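Xylulose kinase (Escherichia coli, PDB 2ITM) phosphorylates D-xylulose at the expense of ATP, giving D-xylulose 5-phosphate and ADP, and acts less efficiently on 1-deoxy-D-xylulose. Local coordinates at residues T119-M124 and A273-C278; N247-S252 and Q388-I393; V258-S263 and R284-S289; V290-A295 and G370-D375. All blocks are in the same frame, centred on the assembly; numbering follows the deposited sequence.

Interaction 1. Residues T119-M124 and A273-C278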
loop_
_atom_site.group_PDB
_atom_site.type_symbol
_atom_site.label_atom_id
_atom_site.label_comp_id
_atom_site.label_asym_id
_atom_site.label_seq_id
_atom_site.Cartn_x
_atom_site.Cartn_y
_atom_site.Cartn_z
ATOM N N THR A 119 -7.851 -33.609 -21.506
ATOM C CA THR A 119 -8.695 -32.989 -20.495
ATOM C C THR A 119 -9.256 -31.644 -20.893
ATOM O O THR A 119 -10.279 -31.233 -20.374
ATOM C CB THR A 119 -7.989 -32.860 -19.159
ATOM O OG1 THR A 119 -6.917 -31.931 -19.274
ATOM C CG2 THR A 119 -7.326 -34.148 -18.768
ATOM N N GLY A 120 -8.582 -30.956 -21.807
ATOM C CA GLY A 120 -8.949 -29.602 -22.166
ATOM C C GLY A 120 -8.552 -28.609 -21.106
ATOM O O GLY A 120 -8.991 -27.477 -21.110
ATOM N N ASN A 121 -7.712 -29.051 -20.188
ATOM C CA ASN A 121 -7.335 -28.232 -19.058
ATOM C C ASN A 121 -5.857 -28.280 -18.749
ATOM O O ASN A 121 -5.185 -29.252 -19.041
ATOM C CB ASN A 121 -8.132 -28.615 -17.820
ATOM C CG ASN A 121 -9.570 -28.255 -17.941
ATOM O OD1 ASN A 121 -10.408 -29.102 -18.190
ATOM N ND2 ASN A 121 -9.863 -26.990 -17.790
ATOM N N LEU A 122 -5.370 -27.215 -18.138
ATOM C CA LEU A 122 -4.130 -27.270 -17.401
ATOM C C LEU A 122 -4.322 -27.848 -16.022
ATOM O O LEU A 122 -5.281 -27.537 -15.337
ATOM C CB LEU A 122 -3.489 -25.889 -17.314
ATOM C CG LEU A 122 -1.964 -25.895 -17.251
ATOM C CD1 LEU A 122 -1.357 -25.228 -18.460
ATOM C CD2 LEU A 122 -1.448 -25.287 -15.967
ATOM N N MET A 123 -3.380 -28.687 -15.625
ATOM C CA MET A 123 -3.505 -29.463 -14.419
ATOM C C MET A 123 -3.337 -28.584 -13.197
ATOM O O MET A 123 -2.417 -27.789 -13.115
ATOM C CB MET A 123 -2.492 -30.594 -14.423
ATOM C CG MET A 123 -2.687 -31.604 -13.329
ATOM S SD MET A 123 -4.140 -32.624 -13.515
ATOM C CE MET A 123 -3.682 -33.553 -14.957
ATOM N N MET A 124 -4.261 -28.716 -12.262
ATOM C CA MET A 124 -4.228 -27.957 -11.037
ATOM C C MET A 124 -4.327 -28.896 -9.853
ATOM O O MET A 124 -4.894 -29.965 -9.954
ATOM C CB MET A 124 -5.390 -26.983 -10.992
ATOM C CG MET A 124 -5.476 -26.080 -12.186
ATOM S SD MET A 124 -4.415 -24.642 -12.048
ATOM C CE MET A 124 -5.446 -23.566 -11.072
ATOM N N ALA A 273 -5.895 -20.325 -18.423
ATOM C CA ALA A 273 -6.389 -20.156 -17.067
ATOM C C ALA A 273 -7.875 -20.133 -17.398
ATOM O O ALA A 273 -8.703 -19.769 -16.573
ATOM C CB ALA A 273 -6.078 -19.155 -15.983
ATOM N N VAL A 274 -8.207 -20.519 -18.618
ATOM C CA VAL A 274 -9.566 -20.887 -18.898
ATOM C C VAL A 274 -9.754 -22.384 -18.794
ATOM O O VAL A 274 -9.013 -23.160 -19.366
ATOM C CB VAL A 274 -10.028 -20.351 -20.243
ATOM C CG1 VAL A 274 -11.450 -20.722 -20.485
ATOM C CG2 VAL A 274 -9.886 -18.874 -20.269
ATOM N N HIS A 275 -10.755 -22.789 -18.046
ATOM C CA HIS A 275 -11.078 -24.190 -17.953
ATOM C C HIS A 275 -12.196 -24.629 -18.870
ATOM O O HIS A 275 -13.129 -23.895 -19.120
ATOM C CB HIS A 275 -11.336 -24.577 -16.519
ATOM C CG HIS A 275 -10.120 -24.477 -15.669
ATOM N ND1 HIS A 275 -10.088 -23.767 -14.495
ATOM C CD2 HIS A 275 -8.875 -24.958 -15.856
ATOM C CE1 HIS A 275 -8.880 -23.837 -13.979
ATOM N NE2 HIS A 275 -8.122 -24.552 -14.787
ATOM N N SER A 276 -12.051 -25.841 -19.381
ATOM C CA SER A 276 -13.004 -26.408 -20.302
ATOM C C SER A 276 -13.515 -27.744 -19.788
ATOM O O SER A 276 -12.748 -28.668 -19.562
ATOM C CB SER A 276 -12.387 -26.548 -21.692
ATOM O OG SER A 276 -13.289 -27.118 -22.608
ATOM N N PHE A 277 -14.812 -27.818 -19.582
ATOM C CA PHE A 277 -15.465 -29.013 -19.087
ATOM C C PHE A 277 -16.705 -29.369 -19.874
ATOM O O PHE A 277 -17.220 -28.565 -20.640
ATOM C CB PHE A 277 -15.846 -28.841 -17.623
ATOM C CG PHE A 277 -14.711 -28.538 -16.719
ATOM C CD1 PHE A 277 -14.731 -27.424 -15.917
ATOM C CD2 PHE A 277 -13.630 -29.382 -16.648
ATOM C CE1 PHE A 277 -13.697 -27.149 -15.083
ATOM C CE2 PHE A 277 -12.594 -29.116 -15.803
ATOM C CZ PHE A 277 -12.627 -28.003 -15.015
ATOM N N CYS A 278 -17.211 -30.571 -19.650
ATOM C CA CYS A 278 -18.558 -30.904 -20.049
ATOM C C CYS A 278 -19.570 -30.088 -19.252
ATOM O O CYS A 278 -19.334 -29.757 -18.109
ATOM C CB CYS A 278 -18.818 -32.408 -19.914
ATOM S SG CYS A 278 -17.765 -33.492 -20.884
HETATM O O HOH W 1 -6.809 -24.724 -18.456
#

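Interaction 2. Residues N247-S252 and Q388-I393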
loop_
_atom_site.group_PDB
_atom_site.type_symbol
_atom_site.label_atom_id
_atom_site.label_comp_id
_atom_site.label_asym_id
_atom_site.label_seq_id
_atom_site.Cartn_x
_atom_site.Cartn_y
_atom_site.Cartn_z
ATOM N N ASN A 247 -22.750 -20.079 -26.542
ATOM C CA ASN A 247 -22.552 -18.644 -26.425
ATOM C C ASN A 247 -23.452 -17.927 -25.433
ATOM O O ASN A 247 -23.440 -16.715 -25.362
ATOM C CB ASN A 247 -22.604 -17.966 -27.792
ATOM C CG ASN A 247 -21.579 -18.522 -28.758
ATOM O OD1 ASN A 247 -20.383 -18.440 -28.525
ATOM N ND2 ASN A 247 -22.051 -19.099 -29.842
ATOM N N GLN A 248 -24.228 -18.670 -24.662
ATOM C CA GLN A 248 -24.776 -18.110 -23.441
ATOM C C GLN A 248 -23.699 -17.975 -22.379
ATOM O O GLN A 248 -22.891 -18.863 -22.195
ATOM C CB GLN A 248 -25.945 -18.940 -22.918
ATOM C CG GLN A 248 -27.172 -18.917 -23.805
ATOM C CD GLN A 248 -28.315 -19.696 -23.215
ATOM O OE1 GLN A 248 -28.431 -20.885 -23.396
ATOM N NE2 GLN A 248 -29.191 -19.004 -22.526
ATOM N N ALA A 249 -23.693 -16.840 -21.699
ATOM C CA ALA A 249 -22.654 -16.528 -20.742
ATOM C C ALA A 249 -23.206 -15.772 -19.555
ATOM O O ALA A 249 -24.076 -14.922 -19.699
ATOM C CB ALA A 249 -21.557 -15.741 -21.393
ATOM N N MET A 250 -22.673 -16.092 -18.383
ATOM C CA MET A 250 -23.014 -15.399 -17.160
ATOM C C MET A 250 -21.783 -14.958 -16.390
ATOM O O MET A 250 -20.780 -15.645 -16.371
ATOM C CB MET A 250 -23.921 -16.256 -16.283
ATOM C CG MET A 250 -23.243 -17.456 -15.665
ATOM S SD MET A 250 -24.336 -18.669 -14.913
ATOM C CE MET A 250 -24.538 -17.960 -13.316
ATOM N N LEU A 251 -21.881 -13.800 -15.761
ATOM C CA LEU A 251 -20.865 -13.313 -14.850
ATOM C C LEU A 251 -21.444 -13.149 -13.462
ATOM O O LEU A 251 -22.343 -12.355 -13.255
ATOM C CB LEU A 251 -20.294 -11.980 -15.333
ATOM C CG LEU A 251 -19.327 -11.222 -14.430
ATOM C CD1 LEU A 251 -18.031 -11.965 -14.259
ATOM C CD2 LEU A 251 -19.065 -9.851 -14.978
ATOM N N SER A 252 -20.930 -13.918 -12.516
ATOM C CA SER A 252 -21.432 -13.839 -11.162
ATOM C C SER A 252 -20.554 -12.975 -10.292
ATOM O O SER A 252 -19.452 -13.352 -9.936
ATOM C CB SER A 252 -21.631 -15.211 -10.547
ATOM O OG SER A 252 -22.221 -15.114 -9.267
ATOM N N GLN A 388 -23.954 -12.870 -27.295
ATOM C CA GLN A 388 -24.822 -11.760 -27.657
ATOM C C GLN A 388 -25.029 -10.840 -26.478
ATOM O O GLN A 388 -25.120 -9.628 -26.615
ATOM C CB GLN A 388 -26.182 -12.272 -28.091
ATOM C CG GLN A 388 -26.173 -13.416 -29.064
ATOM C CD GLN A 388 -27.567 -13.927 -29.338
ATOM O OE1 GLN A 388 -28.506 -13.149 -29.418
ATOM N NE2 GLN A 388 -27.706 -15.225 -29.473
ATOM N N SER A 389 -25.130 -11.448 -25.310
ATOM C CA SER A 389 -25.193 -10.715 -24.074
ATOM C C SER A 389 -24.509 -11.510 -22.984
ATOM O O SER A 389 -24.261 -12.681 -23.145
ATOM C CB SER A 389 -26.646 -10.436 -23.699
ATOM O OG SER A 389 -26.895 -9.054 -23.622
ATOM N N VAL A 390 -24.222 -10.844 -21.884
ATOM C CA VAL A 390 -23.763 -11.507 -20.702
ATOM C C VAL A 390 -24.752 -11.301 -19.572
ATOM O O VAL A 390 -25.025 -10.193 -19.181
ATOM C CB VAL A 390 -22.371 -11.020 -20.305
ATOM C CG1 VAL A 390 -22.013 -11.487 -18.927
ATOM C CG2 VAL A 390 -21.357 -11.486 -21.296
ATOM N N THR A 391 -25.289 -12.402 -19.082
ATOM C CA THR A 391 -26.067 -12.384 -17.883
ATOM C C THR A 391 -25.280 -11.992 -16.671
ATOM O O THR A 391 -24.225 -12.538 -16.405
ATOM C CB THR A 391 -26.790 -13.711 -17.676
ATOM O OG1 THR A 391 -28.063 -13.655 -18.310
ATOM C CG2 THR A 391 -27.162 -13.880 -16.239
ATOM N N LEU A 392 -25.807 -11.047 -15.924
ATOM C CA LEU A 392 -25.085 -10.448 -14.828
ATOM C C LEU A 392 -25.899 -10.614 -13.557
ATOM O O LEU A 392 -26.971 -10.085 -13.429
ATOM C CB LEU A 392 -24.837 -8.979 -15.136
ATOM C CG LEU A 392 -23.936 -8.149 -14.242
ATOM C CD1 LEU A 392 -22.562 -8.741 -14.068
ATOM C CD2 LEU A 392 -23.846 -6.772 -14.779
ATOM N N ILE A 393 -25.360 -11.379 -12.619
ATOM C CA ILE A 393 -26.037 -11.641 -11.367
ATOM C C ILE A 393 -25.082 -11.589 -10.187
ATOM O O ILE A 393 -23.876 -11.516 -10.360
ATOM C CB ILE A 393 -26.745 -12.994 -11.410
ATOM C CG1 ILE A 393 -25.760 -14.101 -11.749
ATOM C CG2 ILE A 393 -27.880 -12.973 -12.406
ATOM C CD1 ILE A 393 -26.088 -15.363 -11.143
HETATM O O HOH W 2 -25.082 -14.884 -25.603
#

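Interaction 3. Residues V258-S263 and R284-S289. With XUL (D-xylulose), chain C.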
loop_
_atom_site.group_PDB
_atom_site.type_symbol
_atom_site.label_atom_id
_atom_site.label_comp_id
_atom_site.label_asym_id
_atom_site.label_seq_id
_atom_site.Cartn_x
_atom_site.Cartn_y
_atom_site.Cartn_z
ATOM N N VAL A 258 -17.333 -15.899 -10.802
ATOM C CA VAL A 258 -17.167 -16.811 -11.922
ATOM C C VAL A 258 -17.607 -16.167 -13.222
ATOM O O VAL A 258 -18.569 -15.428 -13.255
ATOM C CB VAL A 258 -18.025 -18.092 -11.767
ATOM C CG1 VAL A 258 -17.473 -19.191 -12.617
ATOM C CG2 VAL A 258 -18.123 -18.518 -10.347
ATOM N N TYR A 259 -16.915 -16.486 -14.298
ATOM C CA TYR A 259 -17.473 -16.305 -15.627
ATOM C C TYR A 259 -17.702 -17.650 -16.277
ATOM O O TYR A 259 -16.783 -18.434 -16.431
ATOM C CB TYR A 259 -16.554 -15.433 -16.485
ATOM C CG TYR A 259 -17.110 -15.004 -17.828
ATOM C CD1 TYR A 259 -18.300 -14.322 -17.927
ATOM C CD2 TYR A 259 -16.417 -15.263 -19.000
ATOM C CE1 TYR A 259 -18.793 -13.931 -19.144
ATOM C CE2 TYR A 259 -16.904 -14.873 -20.223
ATOM C CZ TYR A 259 -18.096 -14.205 -20.286
ATOM O OH TYR A 259 -18.586 -13.811 -21.493
ATOM N N PHE A 260 -18.946 -17.906 -16.647
ATOM C CA PHE A 260 -19.363 -19.195 -17.166
ATOM C C PHE A 260 -20.003 -18.984 -18.528
ATOM O O PHE A 260 -20.937 -18.210 -18.658
ATOM C CB PHE A 260 -20.369 -19.824 -16.199
ATOM C CG PHE A 260 -20.730 -21.235 -16.517
ATOM C CD1 PHE A 260 -20.326 -22.264 -15.703
ATOM C CD2 PHE A 260 -21.505 -21.531 -17.603
ATOM C CE1 PHE A 260 -20.664 -23.559 -15.984
ATOM C CE2 PHE A 260 -21.853 -22.830 -17.889
ATOM C CZ PHE A 260 -21.426 -23.839 -17.081
ATOM N N ALA A 261 -19.462 -19.641 -19.535
ATOM C CA ALA A 261 -19.971 -19.507 -20.879
ATOM C C ALA A 261 -20.102 -20.852 -21.562
ATOM O O ALA A 261 -19.148 -21.608 -21.642
ATOM C CB ALA A 261 -19.099 -18.595 -21.679
ATOM N N VAL A 262 -21.293 -21.138 -22.056
ATOM C CA VAL A 262 -21.540 -22.323 -22.849
ATOM C C VAL A 262 -20.960 -22.187 -24.243
ATOM O O VAL A 262 -21.191 -21.205 -24.913
ATOM C CB VAL A 262 -23.028 -22.597 -22.982
ATOM C CG1 VAL A 262 -23.262 -23.772 -23.863
ATOM C CG2 VAL A 262 -23.647 -22.812 -21.638
ATOM N N SER A 263 -20.205 -23.189 -24.661
ATOM C CA SER A 263 -19.427 -23.113 -25.887
ATOM C C SER A 263 -20.111 -23.830 -27.036
ATOM O O SER A 263 -21.035 -24.600 -26.835
ATOM C CB SER A 263 -18.022 -23.671 -25.690
ATOM O OG SER A 263 -18.031 -25.028 -25.331
ATOM N N ARG A 284 -23.622 -30.745 -24.377
ATOM C CA ARG A 284 -23.258 -29.398 -24.016
ATOM C C ARG A 284 -21.923 -29.338 -23.305
ATOM O O ARG A 284 -21.591 -30.210 -22.520
ATOM C CB ARG A 284 -24.330 -28.767 -23.144
ATOM C CG ARG A 284 -25.559 -28.303 -23.872
ATOM C CD ARG A 284 -25.289 -27.343 -24.993
ATOM N NE ARG A 284 -25.639 -27.957 -26.257
ATOM C CZ ARG A 284 -26.807 -27.832 -26.837
ATOM N NH1 ARG A 284 -27.734 -27.093 -26.284
ATOM N NH2 ARG A 284 -27.044 -28.444 -27.975
ATOM N N TRP A 285 -21.187 -28.268 -23.576
ATOM C CA TRP A 285 -19.844 -28.050 -23.068
ATOM C C TRP A 285 -19.718 -26.584 -22.647
ATOM O O TRP A 285 -20.477 -25.749 -23.091
ATOM C CB TRP A 285 -18.831 -28.320 -24.174
ATOM C CG TRP A 285 -18.480 -29.728 -24.386
ATOM C CD1 TRP A 285 -17.539 -30.424 -23.733
ATOM C CD2 TRP A 285 -19.043 -30.612 -25.343
ATOM N NE1 TRP A 285 -17.474 -31.706 -24.212
ATOM C CE2 TRP A 285 -18.399 -31.843 -25.206
ATOM C CE3 TRP A 285 -20.038 -30.488 -26.308
ATOM C CZ2 TRP A 285 -18.712 -32.932 -25.988
ATOM C CZ3 TRP A 285 -20.344 -31.564 -27.079
ATOM C CH2 TRP A 285 -19.684 -32.773 -26.921
ATOM N N HIS A 286 -18.736 -26.277 -21.814
ATOM C CA HIS A 286 -18.551 -24.926 -21.307
ATOM C C HIS A 286 -17.123 -24.555 -20.948
ATOM O O HIS A 286 -16.291 -25.408 -20.667
ATOM C CB HIS A 286 -19.482 -24.624 -20.134
ATOM C CG HIS A 286 -18.968 -25.082 -18.807
ATOM N ND1 HIS A 286 -19.332 -26.281 -18.243
ATOM C CD2 HIS A 286 -18.134 -24.494 -17.922
ATOM C CE1 HIS A 286 -18.740 -26.413 -17.073
ATOM N NE2 HIS A 286 -18.006 -25.342 -16.857
ATOM N N LEU A 287 -16.860 -23.261 -20.965
ATOM C CA LEU A 287 -15.633 -22.714 -20.436
ATOM C C LEU A 287 -15.947 -22.054 -19.113
ATOM O O LEU A 287 -17.061 -21.626 -18.877
ATOM C CB LEU A 287 -15.043 -21.687 -21.397
ATOM C CG LEU A 287 -14.012 -22.151 -22.410
ATOM C CD1 LEU A 287 -14.307 -23.517 -22.891
ATOM C CD2 LEU A 287 -13.945 -21.203 -23.561
ATOM N N MET A 288 -14.953 -21.978 -18.252
ATOM C CA MET A 288 -15.090 -21.205 -17.036
ATOM C C MET A 288 -13.776 -20.631 -16.534
ATOM O O MET A 288 -12.707 -21.157 -16.808
ATOM C CB MET A 288 -15.845 -21.990 -15.955
ATOM C CG MET A 288 -14.991 -22.695 -14.943
ATOM S SD MET A 288 -14.231 -21.572 -13.773
ATOM C CE MET A 288 -14.697 -22.308 -12.233
ATOM N N SER A 289 -13.883 -19.526 -15.815
ATOM C CA SER A 289 -12.739 -18.889 -15.214
ATOM C C SER A 289 -13.127 -18.287 -13.886
ATOM O O SER A 289 -14.146 -17.627 -13.777
ATOM C CB SER A 289 -12.188 -17.816 -16.140
ATOM O OG SER A 289 -11.050 -17.224 -15.587
HETATM C C1 XUL C . -13.085 -25.065 -10.036
HETATM C C2 XUL C . -14.208 -24.241 -9.429
HETATM C C3 XUL C . -15.311 -24.953 -8.730
HETATM C C4 XUL C . -15.185 -24.566 -7.281
HETATM C C5 XUL C . -15.945 -25.490 -6.353
HETATM O O1 XUL C . -13.429 -25.521 -11.318
HETATM O O2 XUL C . -13.940 -22.918 -9.020
HETATM O O3 XUL C . -15.013 -26.316 -8.824
HETATM O O4 XUL C . -13.812 -24.643 -7.013
HETATM O O5 XUL C . -16.529 -26.505 -7.106
HETATM O O HOH W 3 -22.284 -27.090 -25.677
#

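Interaction 4. Residues V290-A295 and G370-D375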
loop_
_atom_site.group_PDB
_atom_site.type_symbol
_atom_site.label_atom_id
_atom_site.label_comp_id
_atom_site.label_asym_id
_atom_site.label_seq_id
_atom_site.Cartn_x
_atom_site.Cartn_y
_atom_site.Cartn_z
ATOM N N VAL A 290 -12.311 -18.532 -12.877
ATOM C CA VAL A 290 -12.465 -17.842 -11.621
ATOM C C VAL A 290 -12.285 -16.350 -11.839
ATOM O O VAL A 290 -11.400 -15.920 -12.553
ATOM C CB VAL A 290 -11.536 -18.367 -10.536
ATOM C CG1 VAL A 290 -11.764 -17.639 -9.251
ATOM C CG2 VAL A 290 -11.766 -19.823 -10.324
ATOM N N MET A 291 -13.163 -15.573 -11.237
ATOM C CA MET A 291 -13.087 -14.134 -11.322
ATOM C C MET A 291 -13.042 -13.547 -9.939
ATOM O O MET A 291 -13.332 -14.222 -8.971
ATOM C CB MET A 291 -14.281 -13.596 -12.082
ATOM C CG MET A 291 -14.379 -14.130 -13.499
ATOM S SD MET A 291 -13.089 -13.547 -14.573
ATOM C CE MET A 291 -13.963 -12.334 -15.477
ATOM N N LEU A 292 -12.676 -12.277 -9.852
ATOM C CA LEU A 292 -12.832 -11.510 -8.627
ATOM C C LEU A 292 -14.278 -11.591 -8.153
ATOM O O LEU A 292 -15.198 -11.682 -8.947
ATOM C CB LEU A 292 -12.372 -10.057 -8.793
ATOM C CG LEU A 292 -10.885 -9.795 -8.982
ATOM C CD1 LEU A 292 -10.675 -8.558 -9.786
ATOM C CD2 LEU A 292 -10.137 -9.715 -7.679
ATOM N N SER A 293 -14.446 -11.559 -6.841
ATOM C CA SER A 293 -15.746 -11.356 -6.238
ATOM C C SER A 293 -16.036 -9.867 -6.188
ATOM O O SER A 293 -15.710 -9.207 -5.227
ATOM C CB SER A 293 -15.786 -11.937 -4.828
ATOM O OG SER A 293 -15.292 -13.255 -4.812
ATOM N N ALA A 294 -16.652 -9.355 -7.243
ATOM C CA ALA A 294 -16.960 -7.936 -7.354
ATOM C C ALA A 294 -17.790 -7.520 -6.159
ATOM O O ALA A 294 -17.772 -6.370 -5.741
ATOM C CB ALA A 294 -17.716 -7.689 -8.599
ATOM N N ALA A 295 -18.527 -8.480 -5.617
ATOM C CA ALA A 295 -19.302 -8.292 -4.406
ATOM C C ALA A 295 -18.378 -8.047 -3.220
ATOM O O ALA A 295 -18.474 -7.038 -2.542
ATOM C CB ALA A 295 -20.193 -9.478 -4.152
ATOM N N GLY A 370 -13.463 -3.232 -12.509
ATOM C CA GLY A 370 -13.979 -3.218 -13.862
ATOM C C GLY A 370 -12.982 -3.661 -14.909
ATOM O O GLY A 370 -13.274 -4.514 -15.718
ATOM N N TYR A 371 -11.797 -3.067 -14.881
ATOM C CA TYR A 371 -10.760 -3.365 -15.856
ATOM C C TYR A 371 -10.346 -4.837 -15.811
ATOM O O TYR A 371 -10.200 -5.475 -16.837
ATOM C CB TYR A 371 -9.541 -2.472 -15.650
ATOM C CG TYR A 371 -9.762 -0.990 -15.846
ATOM C CD1 TYR A 371 -10.675 -0.503 -16.763
ATOM C CD2 TYR A 371 -9.050 -0.081 -15.103
ATOM C CE1 TYR A 371 -10.868 0.838 -16.921
ATOM C CE2 TYR A 371 -9.236 1.262 -15.254
ATOM C CZ TYR A 371 -10.143 1.722 -16.163
ATOM O OH TYR A 371 -10.303 3.063 -16.296
ATOM N N ALA A 372 -10.157 -5.340 -14.596
ATOM C CA ALA A 372 -9.863 -6.740 -14.351
ATOM C C ALA A 372 -10.919 -7.688 -14.926
ATOM O O ALA A 372 -10.598 -8.611 -15.654
ATOM C CB ALA A 372 -9.679 -6.976 -12.881
ATOM N N LEU A 373 -12.175 -7.428 -14.597
ATOM C CA LEU A 373 -13.279 -8.252 -15.044
ATOM C C LEU A 373 -13.402 -8.313 -16.564
ATOM O O LEU A 373 -13.672 -9.354 -17.122
ATOM C CB LEU A 373 -14.589 -7.787 -14.415
ATOM C CG LEU A 373 -14.737 -7.949 -12.900
ATOM C CD1 LEU A 373 -16.010 -7.338 -12.394
ATOM C CD2 LEU A 373 -14.598 -9.389 -12.460
ATOM N N ALA A 374 -13.201 -7.179 -17.221
ATOM C CA ALA A 374 -13.282 -7.093 -18.669
ATOM C C ALA A 374 -12.183 -7.891 -19.359
ATOM O O ALA A 374 -12.434 -8.581 -20.332
ATOM C CB ALA A 374 -13.246 -5.658 -19.111
ATOM N N ASP A 375 -10.967 -7.780 -18.847
ATOM C CA ASP A 375 -9.847 -8.553 -19.348
ATOM C C ASP A 375 -10.126 -10.029 -19.148
ATOM O O ASP A 375 -9.806 -10.852 -19.993
ATOM C CB ASP A 375 -8.559 -8.173 -18.620
ATOM C CG ASP A 375 -7.891 -6.941 -19.197
ATOM O OD1 ASP A 375 -8.144 -6.603 -20.367
ATOM O OD2 ASP A 375 -7.100 -6.264 -18.537
#

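Interaction 1. Residues T119-M124 and A273-C278
Asn-121 presses its amide against the backbone of Ser-276 in a buried, mainly polar contact, where the loop between helices 115-119 and 128-138 meets an outermost strand, 275-278, of the C-terminal domain's sheet. The amide carbon CG of Asn-121 lies 3.6 Å from the carbonyl O of Ser-276 and 3.7 Å from its backbone N, so the amide end lies close to both polar atoms of that residue. CG is turned away from its own carbonyl carbon (chi1 -69°), which carries the amide across to the strand, next to two rings. The imidazole of His-275 has its plane at 50° to the amide, and the ring of Phe-277 lies at 32°. The two segments belong to the N- and C-terminal halves of an FGGY kinase of the actin-ATPase clan, and this is one place where the halves meet beside the sugar: the side chain of Phe-277 is about 4 Å from bound D-xylulose and from His-78. An alanine in place of Asn-121 would probably leave the backbone of Ser-276 without its neighbouring amide and open a gap beside the two rings. Next along the loop, a water accepts from Leu-122 N (2.9 Å) and donates to Val-274 O (2.9 Å), linking the two backbones. Met-124 crosses the His-275 imidazole at an angle, its CG 4.0 Å from NE2, and Phe-127 meets that same ring edge-to-face.

Interaction 2. Residues N247-S252 and Q388-I393
Leu-251 and Leu-392 lie side by side and point the same way, with Leu-251 CD2 3.8 Å from Leu-392 CD1. Val-390 adds to the same face by setting CG1 4.0 Å from Leu-251 CB. On the other face Met-250 and Ile-393 meet at their ends, Met-250 CE standing 3.7 Å from Ile-393 CD1. Met-250 CG and Ile-393 CG1 both stand between the backbone N and the carbonyl carbon (chi1 70° for Met-250, 56° for Ile-393), and helix 233-241 covers them with Ala-238 and Val-241. Between these two apolar layers runs a parallel ladder. Thr-391 N donates to Ala-249 O at 2.9 Å, Leu-251 N to Thr-391 O at 2.7 Å, and Ile-393 N to Leu-251 O at 3.2 Å. In the middle one, the donor stands almost in line with the C=O bond (179°). The pair is the parallel centre of the ribonuclease H-like sheet found in each half of an actin-type kinase: strand 249-253 continues through antiparallel neighbours on its far side, while strand 390-393 passes on to parallel strand 414-417. Thr-391 OG1 is bonded to Arg-417, and Ser-389 OG to Gln-413. Where the strands begin, the backbones spread apart, and a water takes over the bridging: it donates to Asn-247 O and accepts from Gln-388 N at 2.9 Å, with a weak further bond to Ser-389 O.

Interaction 3. Residues V258-S263 and R284-S289
Tyr-259 and Ser-289 exchange both of their backbone bonds, and Ala-261 and Leu-287 do the same two residues further on, so four N-H groups and four carbonyls of the strands are satisfied by each other. The N-H of Tyr-259 reaches Ser-289 O at 3.0 Å in a nearly straight bond (174°). Leu-287 N comes to Ala-261 O at 2.9 Å. Ser-263 N still finds Trp-285 O at 3.0 Å, but it stands 36° out of the carbonyl plane, away from the lone pairs. Here the ladder opens, and a water closes it by donating to Ser-263 O and accepting from Trp-285 N. In the mixed sheet of this actin-like FGGY domain, strand 285-291 pairs antiparallel with 257-262 and, on its other edge, with 275-278, where Phe-277 O and His-275 O take the N-H groups of His-286 and Met-288. Above the ladder Phe-260 and His-286 form an offset stack, centroids 4.0 Å apart and planes 21° apart, with Phe-260 CZ over the middle of the imidazole. A serine in place of His-286 would probably strip this face of Phe-260 of its stacking partner and leave a gap beside it. On the same side Met-288, bent at chi2 and chi3, brings its methyl CE to 3.4 Å from O2 of D-xylulose, lining the sugar pocket. Arg-284 forms a salt bridge with Asp-245, and Tyr-259 OH bonds to His-381.

Interaction 4. Residues V290-A295 and G370-D375
Met-291 lays its methyl CE 3.4 Å from the carbonyl O of Leu-373, against the backbone of helix 358-381. Its CG is swung away from the carbonyl carbon (chi1 -60°), and the bends at chi2 and chi3 bring CE back onto the helix backbone. Nearer its own main chain, Met-291 CB packs 4.2 Å from Leu-373 CD2. Leu-292 follows, and it too points toward the helix: its CD1 sits 3.6 Å from the methyl CB of Ala-372, and its CB lies 4.3 Å from Leu-373 CD2. Pro-331 of strand 328-333 touches both Leu-292 and Ala-372. At Ser-293 the chain turns its side chain the other way, where OG bonds to Thr-255 O; this residue holds the N-cap position of helix 294-304 without making a capping bond. Ala-294, in the first turn of that helix, comes back to the contact and puts CB 4.2 Å from Leu-373 CD1. Leu-373 is therefore the residue all three share: CD2 meets Met-291 and Leu-292, CD1 meets Ala-294, while Trp-402 and Leu-253 add further apolar surface around it. The segment is a strand-to-helix connection of the C-terminal domain, here packed on the helix that leads to strand 390-393. With methyl and methylene groups doing nearly all the touching, the contact depends on shape and on the exclusion of water, and no directional bond fixes the helix against the turn.

How the interactions relate
All four contacts are largely buried, and all reach the seven-stranded sheet of the C-terminal domain. Interactions 2 and 3 lie within that sheet and are backbone ladders, parallel in the first and antiparallel in the second; strands 249-253 and 257-262 join them, as by Met-250 N to Phe-260 O. Interactions 3 and 4 share strand 285-291, whose far end trades pairing for mainly apolar packing on a helix. Interaction 1 lies at the sheet's outer strand and differs most: it spans the two halves through an amide and a water. Phe-277 and Met-288 bring interactions 1 and 3 to the xylulose; in interaction 4 Val-290, outside the helix packing, touches it; interaction 2 stands farther off.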